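N-acetylmuramoyl-L-alanine amidase (Mycobacteroides abscessus, PDB 7AGL) probably hydrolyses, with the help of a bound zinc ion, the amide bond between N-acetylmuramic acid and L-alanine in mycobacterial peptidoglycan. Local coordinates at residues 10-15 against 57-62; 75-80 against 88-93; 93-98 against 172-177; 118-123 against 179-184. One frame throughout, in Å; residues are numbered along the deposited sequence.

Contact 1 (10-15 against 57-62)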
# COMPACT_ATOMS: atom_id res chain seq x y z
N VAL A 10 -1.02 13.99 0.72
CA VAL A 10 -0.99 12.53 0.77
C VAL A 10 -0.03 12.03 -0.31
O VAL A 10 -0.11 12.48 -1.46
CB VAL A 10 -2.40 11.93 0.57
CG1 VAL A 10 -2.34 10.39 0.51
CG2 VAL A 10 -3.32 12.40 1.71
N VAL A 11 0.86 11.10 0.06
CA VAL A 11 1.74 10.41 -0.90
C VAL A 11 1.25 8.98 -1.07
O VAL A 11 0.92 8.29 -0.09
CB VAL A 11 3.23 10.43 -0.48
CG1 VAL A 11 4.10 9.87 -1.60
CG2 VAL A 11 3.68 11.84 -0.14
N LEU A 12 1.21 8.54 -2.33
CA LEU A 12 0.68 7.22 -2.70
C LEU A 12 1.79 6.39 -3.31
O LEU A 12 2.51 6.87 -4.19
CB LEU A 12 -0.47 7.37 -3.70
CG LEU A 12 -1.67 8.19 -3.22
CD1 LEU A 12 -2.65 8.43 -4.38
CD2 LEU A 12 -2.37 7.46 -2.08
N ASP A 13 1.91 5.14 -2.87
CA ASP A 13 2.98 4.26 -3.36
C ASP A 13 2.39 3.01 -4.01
O ASP A 13 1.97 2.08 -3.29
CB ASP A 13 3.90 3.87 -2.19
CG ASP A 13 4.86 2.75 -2.55
OD1 ASP A 13 5.42 2.82 -3.66
OD2 ASP A 13 5.03 1.82 -1.72
N PRO A 14 2.31 2.94 -5.37
CA PRO A 14 1.92 1.68 -6.01
C PRO A 14 3.08 0.69 -5.97
O PRO A 14 4.12 0.89 -6.61
CB PRO A 14 1.57 2.10 -7.45
CG PRO A 14 2.26 3.44 -7.67
CD PRO A 14 2.79 3.94 -6.35
N GLY A 15 2.90 -0.38 -5.19
CA GLY A 15 4.01 -1.26 -4.90
C GLY A 15 4.60 -1.90 -6.15
O GLY A 15 3.90 -2.18 -7.12
N ASN A 57 -2.59 1.00 -11.39
CA ASN A 57 -3.89 1.48 -11.84
C ASN A 57 -4.78 1.86 -10.67
O ASN A 57 -5.53 2.84 -10.74
CB ASN A 57 -4.54 0.43 -12.74
CG ASN A 57 -3.99 0.52 -14.16
OD1 ASN A 57 -3.27 -0.35 -14.61
ND2 ASN A 57 -4.30 1.61 -14.85
N THR A 58 -4.71 1.11 -9.56
CA THR A 58 -5.52 1.49 -8.41
C THR A 58 -5.05 2.81 -7.82
O THR A 58 -5.87 3.65 -7.45
CB THR A 58 -5.52 0.37 -7.38
OG1 THR A 58 -6.02 -0.81 -8.02
CG2 THR A 58 -6.45 0.74 -6.20
N VAL A 59 -3.72 3.01 -7.72
CA VAL A 59 -3.21 4.28 -7.21
C VAL A 59 -3.63 5.44 -8.11
O VAL A 59 -3.96 6.53 -7.61
CB VAL A 59 -1.68 4.21 -7.03
CG1 VAL A 59 -1.07 5.62 -6.94
CG2 VAL A 59 -1.37 3.38 -5.75
N LEU A 60 -3.63 5.26 -9.43
CA LEU A 60 -4.07 6.35 -10.30
C LEU A 60 -5.50 6.77 -9.97
O LEU A 60 -5.83 7.96 -9.99
CB LEU A 60 -3.96 5.97 -11.78
CG LEU A 60 -2.55 5.69 -12.31
CD1 LEU A 60 -2.63 5.40 -13.80
CD2 LEU A 60 -1.65 6.88 -12.04
N LEU A 61 -6.36 5.80 -9.66
CA LEU A 61 -7.74 6.12 -9.33
C LEU A 61 -7.84 6.80 -7.97
O LEU A 61 -8.61 7.74 -7.80
CB LEU A 61 -8.59 4.84 -9.36
CG LEU A 61 -8.68 4.15 -10.72
CD1 LEU A 61 -9.38 2.81 -10.55
CD2 LEU A 61 -9.42 5.02 -11.75
N ILE A 62 -7.06 6.32 -6.99
CA ILE A 62 -7.00 6.99 -5.69
C ILE A 62 -6.56 8.45 -5.86
O ILE A 62 -7.18 9.37 -5.30
CB ILE A 62 -6.05 6.24 -4.73
CG1 ILE A 62 -6.60 4.85 -4.42
CG2 ILE A 62 -5.89 7.03 -3.44
CD1 ILE A 62 -5.58 3.95 -3.73
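Strand 10-14 and helix 57-62 pass each other nearly antiparallel, at 162° with a closest axis distance of 8.0 Å, and their backbones come nearest at Pro14 and Val59. Val59 is the central side chain and uses its two methyl branches separately. With CG1 anti to its backbone N (chi1 162°), that branch meets Leu12 CB at 3.7 Å, while CG2 comes against Pro14 CB at 3.6 Å, the proline and valine side chains crossing at about a right angle. A beta-branched residue suits this place because its two methyls can touch two alternate strand residues at once. This is the helix-on-sheet packing of a beta-alpha-beta crossover: helix 51-68 links the adjacent parallel strands 9-14 and 72-75 and lies along one face of them. One turn further along the helix, Ile62 offers CG2 to the fork of Leu12, 3.7 Å from Leu12 CD1 and 3.8 Å from Leu12 CD2. Helix 197-215 also packs on Ile62, through Ala204 and Val207. Asp13, between the two inward-pointing strand residues, turns the other way, where its carboxylate is held by Thr76, Arg90 and Ser104.

Contact 2 (75-80 against 88-93); sequences MTRGDD and DKRAEI
Thr76 and Arg90 form the centre of a buried contact without a direct hydrogen bond, in which the loop leaving strand 72-75 lies against helix 87-96. The setting is a beta-alpha-beta crossover at the carboxyl ends of parallel strands: helix 87-96 leads on to strand 101-108, which is separated from 72-75 by strand 9-14. Thr76 stands across the aliphatic stem of Arg90, its CB 4.0 Å from Arg90 CG. OG1 sits between the backbone N and the carbonyl carbon (chi1 55°), which leaves the methyl CG2 to rest on the helix backbone, 4.0 Å from Arg90 O. Ile93 adds a looser van der Waals touch, its CD1 4.3 Å from Thr76 O. Both Thr76 OG1 and Arg90 NH1 bind Asp13 OD1, so a third residue joins them. The extended Arg90 chain carries its guanidinium up to that of Arg77, with the two planes 44° apart and Arg77 NE 4.2 Å from Arg90 NH1. The two cations share an acceptor, Pro14 O, which helps account for their closeness; Arg90 NE is further held by Pro85 O, and Arg77 NH2 by His52 O. The far end of Arg77 is fixed within its own loop: NH1 donates to Asp79 O and, in the guanidinium plane, to Asp80 OD1 at 2.9 Å, entering that carboxylate on its anti side.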
# COMPACT_ATOMS: atom_id res chain seq x y z
N MET A 75 3.20 10.67 -5.95
CA MET A 75 3.38 9.24 -6.13
C MET A 75 4.86 8.92 -6.08
O MET A 75 5.71 9.78 -6.31
CB MET A 75 2.79 8.75 -7.47
CG MET A 75 1.28 8.93 -7.59
SD MET A 75 0.64 8.29 -9.15
CE MET A 75 1.70 9.09 -10.37
N THR A 76 5.17 7.65 -5.79
CA THR A 76 6.54 7.17 -5.69
C THR A 76 7.09 6.59 -7.00
O THR A 76 8.27 6.24 -7.05
CB THR A 76 6.66 6.09 -4.62
OG1 THR A 76 5.70 5.06 -4.93
CG2 THR A 76 6.37 6.66 -3.24
N ARG A 77 6.26 6.45 -8.03
CA ARG A 77 6.79 6.10 -9.35
C ARG A 77 5.91 6.72 -10.42
O ARG A 77 4.78 7.13 -10.15
CB ARG A 77 6.91 4.58 -9.56
CG ARG A 77 5.60 3.81 -9.52
CD ARG A 77 5.87 2.37 -9.87
NE ARG A 77 4.89 1.39 -9.39
CZ ARG A 77 4.22 0.55 -10.17
NH1 ARG A 77 4.31 0.59 -11.51
NH2 ARG A 77 3.42 -0.35 -9.60
N GLY A 78 6.46 6.77 -11.63
CA GLY A 78 5.86 7.50 -12.73
C GLY A 78 5.42 6.66 -13.91
O GLY A 78 4.96 7.20 -14.92
N ASP A 79 5.56 5.34 -13.81
CA ASP A 79 5.17 4.49 -14.93
C ASP A 79 4.95 3.07 -14.43
O ASP A 79 5.28 2.73 -13.29
CB ASP A 79 6.23 4.50 -16.04
CG ASP A 79 7.53 3.85 -15.60
OD1 ASP A 79 7.54 2.60 -15.42
OD2 ASP A 79 8.52 4.58 -15.45
N ASP A 80 4.42 2.24 -15.33
CA ASP A 80 4.28 0.81 -15.08
C ASP A 80 5.00 -0.01 -16.15
O ASP A 80 4.51 -1.07 -16.57
CB ASP A 80 2.80 0.42 -15.02
CG ASP A 80 2.60 -0.98 -14.49
OD1 ASP A 80 3.24 -1.31 -13.47
OD2 ASP A 80 1.82 -1.75 -15.11
N ASP A 88 13.85 1.66 -0.10
CA ASP A 88 14.31 2.72 0.82
C ASP A 88 14.16 4.09 0.18
O ASP A 88 13.71 5.04 0.83
CB ASP A 88 15.76 2.47 1.30
CG ASP A 88 16.81 2.42 0.18
OD1 ASP A 88 16.49 2.04 -0.98
OD2 ASP A 88 18.00 2.74 0.48
N LYS A 89 14.48 4.20 -1.12
CA LYS A 89 14.28 5.45 -1.85
C LYS A 89 12.80 5.87 -1.86
O LYS A 89 12.49 7.07 -1.78
CB LYS A 89 14.79 5.29 -3.27
CG LYS A 89 14.72 6.54 -4.09
CD LYS A 89 15.61 7.58 -3.46
CE LYS A 89 15.66 8.82 -4.28
NZ LYS A 89 16.56 9.84 -3.67
N ARG A 90 11.88 4.92 -1.98
CA ARG A 90 10.47 5.28 -1.96
C ARG A 90 10.09 5.92 -0.63
O ARG A 90 9.32 6.88 -0.59
CB ARG A 90 9.61 4.04 -2.22
CG ARG A 90 9.68 3.60 -3.67
CD ARG A 90 8.78 2.38 -3.90
NE ARG A 90 9.03 1.85 -5.24
CZ ARG A 90 8.10 1.35 -6.06
NH1 ARG A 90 6.82 1.29 -5.71
NH2 ARG A 90 8.47 0.92 -7.26
N ALA A 91 10.58 5.37 0.48
CA ALA A 91 10.30 5.99 1.78
C ALA A 91 10.92 7.38 1.85
O ALA A 91 10.32 8.30 2.42
CB ALA A 91 10.80 5.10 2.91
N GLU A 92 12.12 7.54 1.29
CA GLU A 92 12.75 8.86 1.27
C GLU A 92 11.91 9.84 0.47
O GLU A 92 11.70 10.99 0.89
CB GLU A 92 14.17 8.77 0.69
CG GLU A 92 14.80 10.15 0.37
CD GLU A 92 16.16 10.09 -0.35
OE1 GLU A 92 16.62 9.00 -0.75
OE2 GLU A 92 16.78 11.16 -0.50
N ILE A 93 11.43 9.41 -0.70
CA ILE A 93 10.58 10.27 -1.53
C ILE A 93 9.32 10.65 -0.76
O ILE A 93 8.93 11.82 -0.72
CB ILE A 93 10.24 9.58 -2.87
CG1 ILE A 93 11.48 9.47 -3.78
CG2 ILE A 93 9.10 10.32 -3.57
CD1 ILE A 93 11.29 8.42 -4.86

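Contact 3 (93-98 against 172-177)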
# COMPACT_ATOMS: atom_id res chain seq x y z
N ILE A 93 11.43 9.41 -0.70
CA ILE A 93 10.58 10.27 -1.53
C ILE A 93 9.32 10.65 -0.76
O ILE A 93 8.93 11.82 -0.72
CB ILE A 93 10.24 9.58 -2.87
CG1 ILE A 93 11.48 9.47 -3.78
CG2 ILE A 93 9.10 10.32 -3.57
CD1 ILE A 93 11.29 8.42 -4.86
N GLU A 94 8.67 9.67 -0.13
CA GLU A 94 7.48 9.96 0.67
C GLU A 94 7.78 11.00 1.74
O GLU A 94 7.05 11.99 1.89
CB GLU A 94 6.95 8.68 1.31
CG GLU A 94 6.39 7.70 0.31
CD GLU A 94 6.36 6.27 0.81
OE1 GLU A 94 6.76 6.02 1.98
OE2 GLU A 94 5.94 5.38 0.04
N ASN A 95 8.86 10.79 2.50
CA ASN A 95 9.17 11.69 3.60
C ASN A 95 9.46 13.10 3.10
O ASN A 95 9.16 14.08 3.80
CB ASN A 95 10.35 11.14 4.41
CG ASN A 95 9.97 9.90 5.20
OD1 ASN A 95 8.81 9.72 5.59
ND2 ASN A 95 10.95 9.03 5.43
N SER A 96 10.00 13.23 1.89
CA SER A 96 10.40 14.54 1.37
C SER A 96 9.21 15.47 1.14
O SER A 96 9.41 16.69 1.02
CB SER A 96 11.19 14.38 0.06
OG SER A 96 10.34 14.13 -1.06
N TYR A 97 7.99 14.96 1.09
CA TYR A 97 6.81 15.79 0.88
C TYR A 97 6.17 16.30 2.17
O TYR A 97 5.15 16.98 2.11
CB TYR A 97 5.76 15.03 0.06
CG TYR A 97 6.12 14.87 -1.40
CD1 TYR A 97 5.96 15.93 -2.29
CD2 TYR A 97 6.61 13.66 -1.90
CE1 TYR A 97 6.30 15.81 -3.63
CE2 TYR A 97 6.92 13.52 -3.25
CZ TYR A 97 6.77 14.60 -4.11
OH TYR A 97 7.08 14.48 -5.45
N ASN A 98 6.77 16.01 3.34
CA ASN A 98 6.14 16.30 4.63
C ASN A 98 4.65 15.94 4.64
O ASN A 98 3.81 16.76 5.06
CB ASN A 98 6.34 17.77 4.98
CG ASN A 98 6.13 18.05 6.46
OD1 ASN A 98 6.18 17.13 7.28
ND2 ASN A 98 5.91 19.31 6.80
N LEU A 172 10.89 2.86 7.80
CA LEU A 172 11.56 4.11 7.46
C LEU A 172 10.61 5.31 7.46
O LEU A 172 11.06 6.44 7.19
CB LEU A 172 12.23 3.97 6.08
CG LEU A 172 13.38 2.96 6.04
CD1 LEU A 172 13.76 2.67 4.58
CD2 LEU A 172 14.59 3.48 6.83
N ALA A 173 9.33 5.11 7.76
CA ALA A 173 8.36 6.19 7.66
C ALA A 173 8.56 7.24 8.76
O ALA A 173 8.72 6.89 9.93
CB ALA A 173 6.94 5.62 7.75
N GLN A 174 8.55 8.52 8.37
CA GLN A 174 8.57 9.63 9.32
C GLN A 174 7.20 10.29 9.48
O GLN A 174 7.08 11.29 10.21
CB GLN A 174 9.62 10.67 8.88
CG GLN A 174 11.03 10.10 8.80
CD GLN A 174 11.54 9.64 10.16
OE1 GLN A 174 11.36 10.32 11.16
NE2 GLN A 174 12.15 8.46 10.19
N HIS A 175 6.17 9.77 8.83
CA HIS A 175 4.82 10.31 8.83
C HIS A 175 3.86 9.14 8.89
O HIS A 175 4.26 8.00 8.61
CB HIS A 175 4.58 11.17 7.58
CG HIS A 175 5.58 12.27 7.44
ND1 HIS A 175 6.79 12.10 6.81
CD2 HIS A 175 5.60 13.52 7.97
CE1 HIS A 175 7.50 13.21 6.90
NE2 HIS A 175 6.80 14.09 7.59
N PRO A 176 2.60 9.37 9.27
CA PRO A 176 1.67 8.23 9.38
C PRO A 176 1.54 7.50 8.05
O PRO A 176 1.33 8.12 6.99
CB PRO A 176 0.35 8.89 9.81
CG PRO A 176 0.77 10.16 10.47
CD PRO A 176 1.95 10.63 9.67
N LYS A 177 1.68 6.18 8.10
CA LYS A 177 1.75 5.40 6.88
C LYS A 177 1.14 4.03 7.12
O LYS A 177 1.31 3.45 8.19
CB LYS A 177 3.20 5.26 6.39
CG LYS A 177 3.34 4.39 5.12
CD LYS A 177 4.78 4.28 4.65
CE LYS A 177 4.85 3.46 3.38
NZ LYS A 177 6.25 3.51 2.79
O HOH W 1 6.93 3.06 -0.06
O HOH W 2 5.97 8.50 6.08
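Asn95 meets the 172-177 loop with both halves of its amide, spanning the carbonyl of Leu172 and the N-H of Gln174. Its ND2 donates to Leu172 O at 3.1 Å, with the acceptor almost in the amide plane, and its OD1 receives Gln174 N at 3.0 Å; each bond opens to 161° at the hydrogen. Asparagine suits the place because it supplies a donor and an acceptor side by side. The same OD1 also takes a weak bond from His175 ND1 at 3.4 Å, reached near the plane of the imidazole edge. Water 2 lies close by, 3.1 Å from both Asn95 OD1 and His175 O. The second ring nitrogen, NE2, makes a weak, bent bond of 3.1 Å to Asn98 OD1. Asn98 can turn back here because it is the first residue past the helix to leave helical geometry, with positive phi, a conformation asparagine tolerates well.

Deeper in, Lys177 stretches out fully to a salt bridge, NZ lying 2.7 Å from Glu94 OE1 on its syn lone pair. Water 1 closes a second path, donating to Glu94 OE2 and accepting from Lys177 NZ at 3.0 Å. Gly169 O is another acceptor for NZ, so three acceptors surround the buried ammonium. Polar side chains thus fasten the carboxyl end of helix 87-96 to the connection between helix 168-171 and strand 177-184, a helix-to-loop junction on one face of the alpha/beta sandwich of this family of zinc-dependent N-acetylmuramoyl-L-alanine amidases.

Contact 4 (118-123 against 179-184); sequences HVNYSN and LVELGN
His118, Val119 and Asn120 pair with Glu181, Val180 and Leu179 as neighbouring antiparallel strands. Four backbone hydrogen bonds join them, two in each hydrogen-bonded pair: His118 N to Glu181 O and Glu181 N to His118 O, both 2.9 Å, then Asn120 N to Leu179 O at 2.8 Å and Leu179 N to Asn120 O at 3.0 Å. Val119 and Val180 make up the non-hydrogen-bonded pair between.

One side chain strengthens the backbone pairing. Asn120 ND2 donates to Leu179 O at 3.1 Å from above the carbonyl plane, on the face opposite to that used by Asn120 N, so a single oxygen is gripped twice. The other end of this amide, OD1, is bonded by Arg164, which fixes the rotation of the group.

The remaining contacts are of the van der Waals and CH-pi kind. Glu181 CB lies over one face of the His118 ring, a CH-pi contact 3.8 Å from the centroid and 27° off the normal; with CG between the backbone N and the carbonyl carbon (chi1 62°), the ring lies alongside Glu181. Glu181 CG also approaches Asn120 ND2, at 3.6 Å. On the opposite face of the sheet, Val119 and Val180 meet only loosely; short branched valines suit this face, where Leu145 of helix 132-147 packs on both.

The face carrying His118, Asn120, Leu179 and Glu181 is the one beside the metal: the Glu181 side chain comes within about 4 Å of the zinc ion (nearest atoms) held by His16, Glu51 and His106. This antiparallel pair, inside a mixed sheet, is consistent with the active site of a zinc-dependent amidase.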
# COMPACT_ATOMS: atom_id res chain seq x y z
N HIS A 118 -5.61 -6.86 4.06
CA HIS A 118 -5.03 -6.59 5.38
C HIS A 118 -4.20 -5.32 5.34
O HIS A 118 -3.51 -5.03 4.36
CB HIS A 118 -4.25 -7.80 5.97
CG HIS A 118 -3.05 -8.27 5.18
ND1 HIS A 118 -3.16 -8.98 4.01
CD2 HIS A 118 -1.73 -8.23 5.48
CE1 HIS A 118 -1.95 -9.30 3.58
NE2 HIS A 118 -1.06 -8.87 4.46
N VAL A 119 -4.30 -4.56 6.43
CA VAL A 119 -3.64 -3.27 6.61
C VAL A 119 -2.40 -3.51 7.46
O VAL A 119 -2.52 -3.87 8.65
CB VAL A 119 -4.58 -2.25 7.27
CG1 VAL A 119 -3.86 -0.90 7.46
CG2 VAL A 119 -5.88 -2.09 6.45
N ASN A 120 -1.23 -3.35 6.85
CA ASN A 120 0.05 -3.57 7.52
C ASN A 120 0.55 -2.25 8.10
O ASN A 120 0.44 -1.20 7.47
CB ASN A 120 1.09 -4.11 6.55
CG ASN A 120 0.68 -5.43 5.94
OD1 ASN A 120 0.99 -6.49 6.48
ND2 ASN A 120 -0.08 -5.38 4.84
N TYR A 121 1.10 -2.33 9.31
CA TYR A 121 1.64 -1.16 9.98
C TYR A 121 2.86 -1.56 10.81
O TYR A 121 3.03 -2.72 11.18
CB TYR A 121 0.57 -0.50 10.87
CG TYR A 121 0.17 -1.34 12.06
CD1 TYR A 121 -0.79 -2.35 11.93
CD2 TYR A 121 0.74 -1.14 13.31
CE1 TYR A 121 -1.15 -3.13 13.01
CE2 TYR A 121 0.39 -1.92 14.40
CZ TYR A 121 -0.56 -2.91 14.25
OH TYR A 121 -0.91 -3.69 15.33
N SER A 122 3.68 -0.56 11.12
CA SER A 122 4.92 -0.81 11.84
C SER A 122 4.65 -1.22 13.28
O SER A 122 3.97 -0.52 14.04
CB SER A 122 5.81 0.44 11.81
OG SER A 122 7.02 0.19 12.51
N ASN A 123 5.20 -2.37 13.67
CA ASN A 123 5.08 -2.84 15.06
C ASN A 123 6.27 -3.73 15.40
O ASN A 123 6.56 -4.67 14.64
CB ASN A 123 3.78 -3.60 15.28
CG ASN A 123 3.42 -3.73 16.75
OD1 ASN A 123 3.70 -2.84 17.56
ND2 ASN A 123 2.80 -4.85 17.10
N LEU A 179 0.42 0.21 4.77
CA LEU A 179 0.60 -0.56 3.54
C LEU A 179 -0.61 -1.47 3.46
O LEU A 179 -0.76 -2.39 4.28
CB LEU A 179 1.91 -1.36 3.55
CG LEU A 179 2.30 -2.10 2.25
CD1 LEU A 179 3.79 -2.49 2.32
CD2 LEU A 179 1.46 -3.35 1.95
N VAL A 180 -1.48 -1.22 2.48
CA VAL A 180 -2.72 -1.97 2.34
C VAL A 180 -2.49 -3.05 1.29
O VAL A 180 -2.27 -2.73 0.12
CB VAL A 180 -3.90 -1.07 1.95
CG1 VAL A 180 -5.19 -1.90 1.90
CG2 VAL A 180 -4.05 0.07 2.97
N GLU A 181 -2.56 -4.31 1.71
CA GLU A 181 -2.69 -5.44 0.79
C GLU A 181 -4.18 -5.60 0.51
O GLU A 181 -4.95 -5.98 1.40
CB GLU A 181 -2.06 -6.69 1.39
CG GLU A 181 -0.52 -6.64 1.54
CD GLU A 181 0.19 -7.08 0.29
OE1 GLU A 181 -0.51 -7.32 -0.72
OE2 GLU A 181 1.45 -7.20 0.32
N LEU A 182 -4.61 -5.28 -0.72
CA LEU A 182 -6.05 -5.17 -0.96
C LEU A 182 -6.72 -6.52 -1.12
O LEU A 182 -7.93 -6.62 -0.92
CB LEU A 182 -6.32 -4.27 -2.18
CG LEU A 182 -6.16 -2.78 -1.88
CD1 LEU A 182 -6.15 -1.94 -3.18
CD2 LEU A 182 -7.28 -2.31 -0.97
N GLY A 183 -5.97 -7.55 -1.48
CA GLY A 183 -6.54 -8.87 -1.63
C GLY A 183 -5.46 -9.85 -2.05
O GLY A 183 -4.28 -9.50 -2.13
N ASN A 184 -5.89 -11.08 -2.31
CA ASN A 184 -5.01 -12.19 -2.66
C ASN A 184 -5.13 -12.42 -4.16
O ASN A 184 -6.17 -12.89 -4.64
CB ASN A 184 -5.38 -13.44 -1.86
CG ASN A 184 -4.57 -14.64 -2.25
OD1 ASN A 184 -3.56 -14.53 -2.97
ND2 ASN A 184 -4.97 -15.81 -1.76

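Overall arrangement
From the N terminus, contact 1 comes first, closing the long excursion from strand 9-14 to helix 51-68. Contact 2 follows in series, closing the short loop between strand 72-75 and helix 87-96; the two touch through Asp13. Contact 3 starts on the same helix, sharing Ile93 with contact 2, and spans the chain to the segment before strand 177-184. Contact 4 opens inside that span and ends beyond it, so contacts 3 and 4 cross, their segments 172-177 and 179-184 nearly continuous. Contacts 1 and 4 both reach the six-stranded sheet, while contacts 2 and 3 tie helix 87-96 to the loops leaving strand 72-75 and entering strand 177-184.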